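Local atomic coordinates of CdnC (Chryseobacterium gregarium DSM 19109, PDB entry 7MGV), a protein that probably uses ATP to join side chains of a ribosomally made precursor peptide through omega-ester bonds, forming graspetide macrocycles. Residues E235-V240 and F321-N326; D244-E249 and N331-S336. One frame throughout, in Å; residues are numbered along the deposited sequence.

Contact 1 (E235-V240 and F321-N326); sequences ELRITV and FFWLDN. With ADP (adenosine-5'-diphosphate), chain F.
Arg237 brings its guanidinium to the outer rim of the Trp323 indole, NH1 lying 3.4 Å from CH2. Because NH1 is close to the plane of the indole, the cation meets the ring at its edge; this is not the face-on approach of a cation-pi pair. The side chains cross at about a right angle, with the guanidinium and ring planes 67° apart. The indole owes its place to a first torsion of 54°, which sets CG between the backbone N and the carbonyl carbon and turns the six-membered ring toward the strand. One of its faces lies over Leu324 CG, while Trp273 meets the same indole with its ring nearly perpendicular. Nearer the backbone the packing is mostly apolar: Leu324 CD1 touches Arg237 CB at 4.1 Å and also comes near the hydroxyl OG1 of Thr239, and Thr239 CG2 rests 4.2 Å from Phe321 CB. The ring of Phe321, the residue just before the short helix 322-325, then runs on away from the strand toward Ile333 and helix 35-46.

The strand's other end belongs to the nucleotide. Glu235, its CG anti to the backbone N, extends to the ADP ribose, where OE2 accepts a hydrogen bond from O2' at 3.2 Å and a weak one from O3'. The same oxygen forms a salt bridge with Arg237 NH2 at 3.3 Å, although the hydrogen bond within it is weak and bent, at 129°. Arg237 has a stronger partner in Asp301, which pairs with NE. Shared between two carboxylates and edged by an indole, the guanidinium is probably restrained in its rotation. One carboxylate oxygen thus faces both ribose hydroxyls and the guanidinium, and Arg237 is likely to orient Glu235 OE2 toward the ribose in this ATP-grasp nucleotide site.

Contact 2 (D244-E249 and N331-S336); sequences DVYAFE and NRISKS
Tyr246 and Ile333 form the apolar heart of the packing between strand 244-249 and helix 332-336. Ile333 CG1 sits over one face of the tyrosine ring, 3.8 Å from its centroid and only 11° off the normal, a well-centred CH-pi contact. It is put there by a first torsion of -55°, CG1 anti to the carbonyl carbon, and the extended second torsion carries CD1 on to the edge of the Phe248 ring, 4.1 Å from CE2. A single isoleucine thus serves two aromatics in different ways. Arg332 adds its CB beside Tyr246 CE2 at 3.7 Å.

The polar contacts gather on Ser336. Its OG, in the plane of the tyrosine ring at the edge, accepts a hydrogen bond from Tyr246 OH, whose very short modelled length of 2.4 Å is doubtful, and donates one to Asp244 OD2 at 2.7 Å, which receives it on its anti lone pair. Were Tyr246 an alanine, Ile333 CG1 would probably lose the ring face it lies against, and Ser336 OG its phenol partner.

The axes of segments 244-249 and 332-336 approach to 10.0 Å, their N-to-C directions 159° apart. The strand pairs with 234-241 on one side and 274-276 on the other, while the helix, lying against one face of this antiparallel sheet, also packs on helix 35-46 through Arg332, Ser334 and Lys335.

Both contacts lay a helix on the same antiparallel sheet, using neighbouring strands 234-241 and 244-251 and successive helices 322-325 and 332-341, so their segments alternate along the chain. Their centres are about 7 Å apart. Asp325 of contact 1 joins the helices, its OD2 probably hydrogen-bonded to Ser334 OG at 2.6 Å and its OD1 to Ile333 N at 2.8 Å. Contact 1 is mostly buried, with Trp323 at its exposed border, and its charged residues lead to the nucleotide. Contact 2, partly buried, has neutral hydroxyls meeting a carboxylate and lies farther from the nucleotide, the Phe248 side chain being about 14 Å from ADP.

Contact 1 (E235-V240 and F321-N326)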
loop_
_atom_site.group_PDB
_atom_site.type_symbol
_atom_site.label_atom_id
_atom_site.label_comp_id
_atom_site.label_asym_id
_atom_site.label_seq_id
_atom_site.Cartn_x
_atom_site.Cartn_y
_atom_site.Cartn_z
ATOM N N GLU A 235 16.621 -26.689 -0.189
ATOM C CA GLU A 235 16.022 -25.380 0.023
ATOM C C GLU A 235 16.684 -24.386 -0.918
ATOM O O GLU A 235 17.910 -24.391 -1.066
ATOM C CB GLU A 235 16.170 -24.922 1.478
ATOM C CG GLU A 235 15.386 -23.661 1.808
ATOM C CD GLU A 235 15.229 -23.445 3.299
ATOM O OE1 GLU A 235 15.893 -24.163 4.076
ATOM O OE2 GLU A 235 14.441 -22.560 3.695
ATOM N N LEU A 236 15.880 -23.534 -1.557
ATOM C CA LEU A 236 16.360 -22.663 -2.622
ATOM C C LEU A 236 16.017 -21.211 -2.330
ATOM O O LEU A 236 14.877 -20.897 -1.968
ATOM C CB LEU A 236 15.756 -23.056 -3.974
ATOM C CG LEU A 236 16.020 -24.455 -4.529
ATOM C CD1 LEU A 236 15.215 -24.671 -5.798
ATOM C CD2 LEU A 236 17.496 -24.648 -4.799
ATOM N N ARG A 237 17.003 -20.335 -2.513
ATOM C CA ARG A 237 16.806 -18.892 -2.556
ATOM C C ARG A 237 17.213 -18.400 -3.937
ATOM O O ARG A 237 18.342 -18.640 -4.375
ATOM C CB ARG A 237 17.632 -18.172 -1.486
ATOM C CG ARG A 237 17.413 -18.668 -0.071
ATOM C CD ARG A 237 16.341 -17.867 0.643
ATOM N NE ARG A 237 15.595 -18.684 1.595
ATOM C CZ ARG A 237 15.625 -18.514 2.913
ATOM N NH1 ARG A 237 16.365 -17.550 3.445
ATOM N NH2 ARG A 237 14.912 -19.308 3.702
ATOM N N ILE A 238 16.306 -17.708 -4.618
ATOM C CA ILE A 238 16.551 -17.229 -5.974
ATOM C C ILE A 238 16.433 -15.713 -5.966
ATOM O O ILE A 238 15.345 -15.167 -5.741
ATOM C CB ILE A 238 15.588 -17.855 -6.989
ATOM C CG1 ILE A 238 15.661 -19.381 -6.917
ATOM C CG2 ILE A 238 15.913 -17.373 -8.389
ATOM C CD1 ILE A 238 14.498 -20.083 -7.580
ATOM N N THR A 239 17.548 -15.031 -6.205
ATOM C CA THR A 239 17.571 -13.582 -6.353
ATOM C C THR A 239 17.513 -13.245 -7.837
ATOM O O THR A 239 18.348 -13.711 -8.618
ATOM C CB THR A 239 18.820 -12.979 -5.711
ATOM O OG1 THR A 239 19.041 -13.580 -4.428
ATOM C CG2 THR A 239 18.657 -11.476 -5.538
ATOM N N VAL A 240 16.528 -12.443 -8.223
ATOM C CA VAL A 240 16.331 -12.041 -9.608
ATOM C C VAL A 240 16.522 -10.537 -9.690
ATOM O O VAL A 240 15.820 -9.779 -9.005
ATOM C CB VAL A 240 14.945 -12.443 -10.132
ATOM C CG1 VAL A 240 14.903 -12.336 -11.648
ATOM C CG2 VAL A 240 14.606 -13.847 -9.678
ATOM N N PHE A 321 20.037 -9.428 0.004
ATOM C CA PHE A 321 20.845 -10.214 -0.913
ATOM C C PHE A 321 22.329 -10.224 -0.578
ATOM O O PHE A 321 23.067 -11.010 -1.182
ATOM C CB PHE A 321 20.676 -9.698 -2.351
ATOM C CG PHE A 321 21.264 -8.333 -2.574
ATOM C CD1 PHE A 321 22.543 -8.189 -3.089
ATOM C CD2 PHE A 321 20.540 -7.193 -2.266
ATOM C CE1 PHE A 321 23.088 -6.937 -3.290
ATOM C CE2 PHE A 321 21.080 -5.938 -2.466
ATOM C CZ PHE A 321 22.356 -5.811 -2.980
ATOM N N PHE A 322 22.787 -9.384 0.354
ATOM C CA PHE A 322 24.219 -9.236 0.594
ATOM C C PHE A 322 24.847 -10.537 1.077
ATOM O O PHE A 322 25.954 -10.895 0.657
ATOM C CB PHE A 322 24.460 -8.121 1.610
ATOM C CG PHE A 322 25.827 -7.511 1.526
ATOM C CD1 PHE A 322 26.425 -6.964 2.649
ATOM C CD2 PHE A 322 26.515 -7.485 0.324
ATOM C CE1 PHE A 322 27.685 -6.401 2.574
ATOM C CE2 PHE A 322 27.774 -6.923 0.243
ATOM C CZ PHE A 322 28.359 -6.381 1.369
ATOM N N TRP A 323 24.156 -11.253 1.965
ATOM C CA TRP A 323 24.697 -12.492 2.516
ATOM C C TRP A 323 24.979 -13.515 1.423
ATOM O O TRP A 323 25.974 -14.249 1.492
ATOM C CB TRP A 323 23.738 -13.061 3.564
ATOM C CG TRP A 323 22.316 -13.252 3.085
ATOM C CD1 TRP A 323 21.509 -12.319 2.493
ATOM C CD2 TRP A 323 21.537 -14.450 3.181
ATOM N NE1 TRP A 323 20.283 -12.868 2.206
ATOM C CE2 TRP A 323 20.273 -14.174 2.620
ATOM C CE3 TRP A 323 21.785 -15.729 3.684
ATOM C CZ2 TRP A 323 19.264 -15.130 2.547
ATOM C CZ3 TRP A 323 20.781 -16.677 3.611
ATOM C CH2 TRP A 323 19.536 -16.374 3.047
ATOM N N LEU A 324 24.119 -13.578 0.407
ATOM C CA LEU A 324 24.348 -14.465 -0.728
ATOM C C LEU A 324 25.175 -13.817 -1.832
ATOM O O LEU A 324 25.855 -14.528 -2.583
ATOM C CB LEU A 324 23.016 -14.938 -1.309
ATOM C CG LEU A 324 21.964 -15.359 -0.281
ATOM C CD1 LEU A 324 20.582 -15.436 -0.919
ATOM C CD2 LEU A 324 22.371 -16.693 0.326
ATOM N N ASP A 325 25.137 -12.485 -1.956
ATOM C CA ASP A 325 26.010 -11.810 -2.909
ATOM C C ASP A 325 27.476 -12.001 -2.549
ATOM O O ASP A 325 28.334 -12.033 -3.437
ATOM C CB ASP A 325 25.663 -10.326 -2.973
ATOM C CG ASP A 325 26.479 -9.585 -4.010
ATOM O OD1 ASP A 325 26.535 -10.055 -5.166
ATOM O OD2 ASP A 325 27.058 -8.533 -3.669
ATOM N N ASN A 326 27.783 -12.124 -1.256
ATOM C CA ASN A 326 29.149 -12.395 -0.828
ATOM C C ASN A 326 29.602 -13.809 -1.167
ATOM O O ASN A 326 30.796 -14.103 -1.051
ATOM C CB ASN A 326 29.287 -12.155 0.677
ATOM C CG ASN A 326 29.398 -10.683 1.025
ATOM O OD1 ASN A 326 29.898 -9.884 0.234
ATOM N ND2 ASN A 326 28.931 -10.318 2.214
HETATM P PB ADP F . 13.340 -17.786 9.070
HETATM O O1B ADP F . 12.622 -17.635 7.749
HETATM O O2B ADP F . 13.498 -16.496 9.836
HETATM O O3B ADP F . 14.576 -18.652 9.008
HETATM P PA ADP F . 10.751 -18.674 9.567
HETATM O O1A ADP F . 10.312 -17.302 9.109
HETATM O O2A ADP F . 9.988 -19.415 10.639
HETATM O O3A ADP F . 12.312 -18.653 9.953
HETATM O "O5'" ADP F . 10.840 -19.613 8.269
HETATM C "C5'" ADP F . 9.757 -20.444 7.882
HETATM C "C4'" ADP F . 10.348 -21.797 7.517
HETATM O "O4'" ADP F . 9.301 -22.742 7.311
HETATM C "C3'" ADP F . 11.179 -21.731 6.246
HETATM O "O3'" ADP F . 12.539 -22.061 6.541
HETATM C "C2'" ADP F . 10.592 -22.774 5.320
HETATM O "O2'" ADP F . 11.619 -23.649 4.848
HETATM C "C1'" ADP F . 9.585 -23.538 6.163
HETATM N N9 ADP F . 8.339 -23.750 5.397
HETATM C C8 ADP F . 7.531 -22.786 4.914
HETATM N N7 ADP F . 6.474 -23.322 4.256
HETATM C C5 ADP F . 6.604 -24.662 4.313
HETATM C C6 ADP F . 5.838 -25.829 3.824
HETATM N N6 ADP F . 4.692 -25.668 3.120
HETATM N N1 ADP F . 6.327 -27.059 4.103
HETATM C C2 ADP F . 7.466 -27.235 4.801
HETATM N N3 ADP F . 8.210 -26.222 5.276
HETATM C C4 ADP F . 7.837 -24.938 5.064
#

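Contact 2 (D244-E249 and N331-S336)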
loop_
_atom_site.group_PDB
_atom_site.type_symbol
_atom_site.label_atom_id
_atom_site.label_comp_id
_atom_site.label_asym_id
_atom_site.label_seq_id
_atom_site.Cartn_x
_atom_site.Cartn_y
_atom_site.Cartn_z
ATOM N N ASP A 244 18.608 -11.369 -14.659
ATOM C CA ASP A 244 19.720 -12.101 -14.066
ATOM C C ASP A 244 19.202 -12.928 -12.897
ATOM O O ASP A 244 18.626 -12.381 -11.949
ATOM C CB ASP A 244 20.819 -11.143 -13.604
ATOM C CG ASP A 244 21.439 -10.371 -14.752
ATOM O OD1 ASP A 244 21.031 -10.595 -15.911
ATOM O OD2 ASP A 244 22.334 -9.537 -14.496
ATOM N N VAL A 245 19.408 -14.241 -12.966
ATOM C CA VAL A 245 18.891 -15.186 -11.985
ATOM C C VAL A 245 20.071 -15.787 -11.234
ATOM O O VAL A 245 20.977 -16.365 -11.849
ATOM C CB VAL A 245 18.050 -16.284 -12.652
ATOM C CG1 VAL A 245 17.565 -17.285 -11.618
ATOM C CG2 VAL A 245 16.880 -15.674 -13.412
ATOM N N TYR A 246 20.059 -15.662 -9.908
ATOM C CA TYR A 246 21.083 -16.240 -9.044
ATOM C C TYR A 246 20.390 -17.195 -8.082
ATOM O O TYR A 246 19.619 -16.762 -7.220
ATOM C CB TYR A 246 21.845 -15.155 -8.282
ATOM C CG TYR A 246 22.510 -14.123 -9.165
ATOM C CD1 TYR A 246 21.808 -13.016 -9.623
ATOM C CD2 TYR A 246 23.843 -14.252 -9.532
ATOM C CE1 TYR A 246 22.414 -12.068 -10.428
ATOM C CE2 TYR A 246 24.458 -13.310 -10.337
ATOM C CZ TYR A 246 23.739 -12.221 -10.782
ATOM O OH TYR A 246 24.346 -11.282 -11.582
ATOM N N ALA A 247 20.659 -18.487 -8.227
ATOM C CA ALA A 247 20.045 -19.511 -7.396
ATOM C C ALA A 247 21.058 -20.054 -6.399
ATOM O O ALA A 247 22.206 -20.336 -6.754
ATOM C CB ALA A 247 19.492 -20.653 -8.250
ATOM N N PHE A 248 20.620 -20.217 -5.154
ATOM C CA PHE A 248 21.441 -20.776 -4.093
ATOM C C PHE A 248 20.652 -21.872 -3.400
ATOM O O PHE A 248 19.432 -21.764 -3.243
ATOM C CB PHE A 248 21.861 -19.704 -3.083
ATOM C CG PHE A 248 22.576 -18.541 -3.701
ATOM C CD1 PHE A 248 23.957 -18.531 -3.790
ATOM C CD2 PHE A 248 21.869 -17.457 -4.195
ATOM C CE1 PHE A 248 24.622 -17.462 -4.360
ATOM C CE2 PHE A 248 22.526 -16.385 -4.767
ATOM C CZ PHE A 248 23.904 -16.388 -4.849
ATOM N N GLU A 249 21.352 -22.921 -2.982
ATOM C CA GLU A 249 20.706 -24.090 -2.413
ATOM C C GLU A 249 21.397 -24.521 -1.129
ATOM O O GLU A 249 22.602 -24.321 -0.942
ATOM C CB GLU A 249 20.687 -25.264 -3.407
ATOM C CG GLU A 249 21.955 -26.103 -3.430
ATOM C CD GLU A 249 21.872 -27.257 -4.411
ATOM O OE1 GLU A 249 21.047 -27.188 -5.347
ATOM O OE2 GLU A 249 22.632 -28.235 -4.247
ATOM N N ASN A 331 30.894 -10.018 -5.996
ATOM C CA ASN A 331 29.576 -9.412 -5.802
ATOM C C ASN A 331 28.839 -9.233 -7.135
ATOM O O ASN A 331 28.583 -8.121 -7.601
ATOM C CB ASN A 331 29.706 -8.081 -5.054
ATOM C CG ASN A 331 30.641 -8.172 -3.867
ATOM O OD1 ASN A 331 31.821 -7.833 -3.965
ATOM N ND2 ASN A 331 30.121 -8.639 -2.739
ATOM N N ARG A 332 28.505 -10.376 -7.739
ATOM C CA ARG A 332 27.823 -10.355 -9.028
ATOM C C ARG A 332 26.409 -9.791 -8.926
ATOM O O ARG A 332 25.934 -9.155 -9.872
ATOM C CB ARG A 332 27.793 -11.760 -9.632
ATOM C CG ARG A 332 29.127 -12.213 -10.211
ATOM C CD ARG A 332 29.624 -11.257 -11.289
ATOM N NE ARG A 332 30.599 -10.300 -10.770
ATOM C CZ ARG A 332 31.085 -9.276 -11.464
ATOM N NH1 ARG A 332 30.690 -9.071 -12.713
ATOM N NH2 ARG A 332 31.968 -8.458 -10.909
ATOM N N ILE A 333 25.721 -10.008 -7.803
ATOM C CA ILE A 333 24.371 -9.465 -7.654
ATOM C C ILE A 333 24.418 -7.947 -7.522
ATOM O O ILE A 333 23.559 -7.235 -8.060
ATOM C CB ILE A 333 23.655 -10.116 -6.456
ATOM C CG1 ILE A 333 23.665 -11.639 -6.590
ATOM C CG2 ILE A 333 22.227 -9.604 -6.343
ATOM C CD1 ILE A 333 23.016 -12.358 -5.426
ATOM N N SER A 334 25.417 -7.426 -6.806
ATOM C CA SER A 334 25.582 -5.979 -6.717
ATOM C C SER A 334 25.880 -5.381 -8.087
ATOM O O SER A 334 25.361 -4.313 -8.433
ATOM C CB SER A 334 26.691 -5.636 -5.724
ATOM O OG SER A 334 26.381 -6.117 -4.429
ATOM N N LYS A 335 26.709 -6.062 -8.880
ATOM C CA LYS A 335 26.974 -5.608 -10.241
ATOM C C LYS A 335 25.708 -5.646 -11.085
ATOM O O LYS A 335 25.466 -4.751 -11.902
ATOM C CB LYS A 335 28.065 -6.469 -10.876
ATOM C CG LYS A 335 28.368 -6.129 -12.325
ATOM C CD LYS A 335 29.690 -5.391 -12.453
ATOM C CE LYS A 335 29.879 -4.832 -13.853
ATOM N NZ LYS A 335 28.864 -3.792 -14.170
ATOM N N SER A 336 24.883 -6.678 -10.907
ATOM C CA SER A 336 23.616 -6.742 -11.626
ATOM C C SER A 336 22.736 -5.549 -11.281
ATOM O O SER A 336 22.194 -4.884 -12.176
ATOM C CB SER A 336 22.904 -8.061 -11.310
ATOM O OG SER A 336 23.427 -9.114 -12.095
#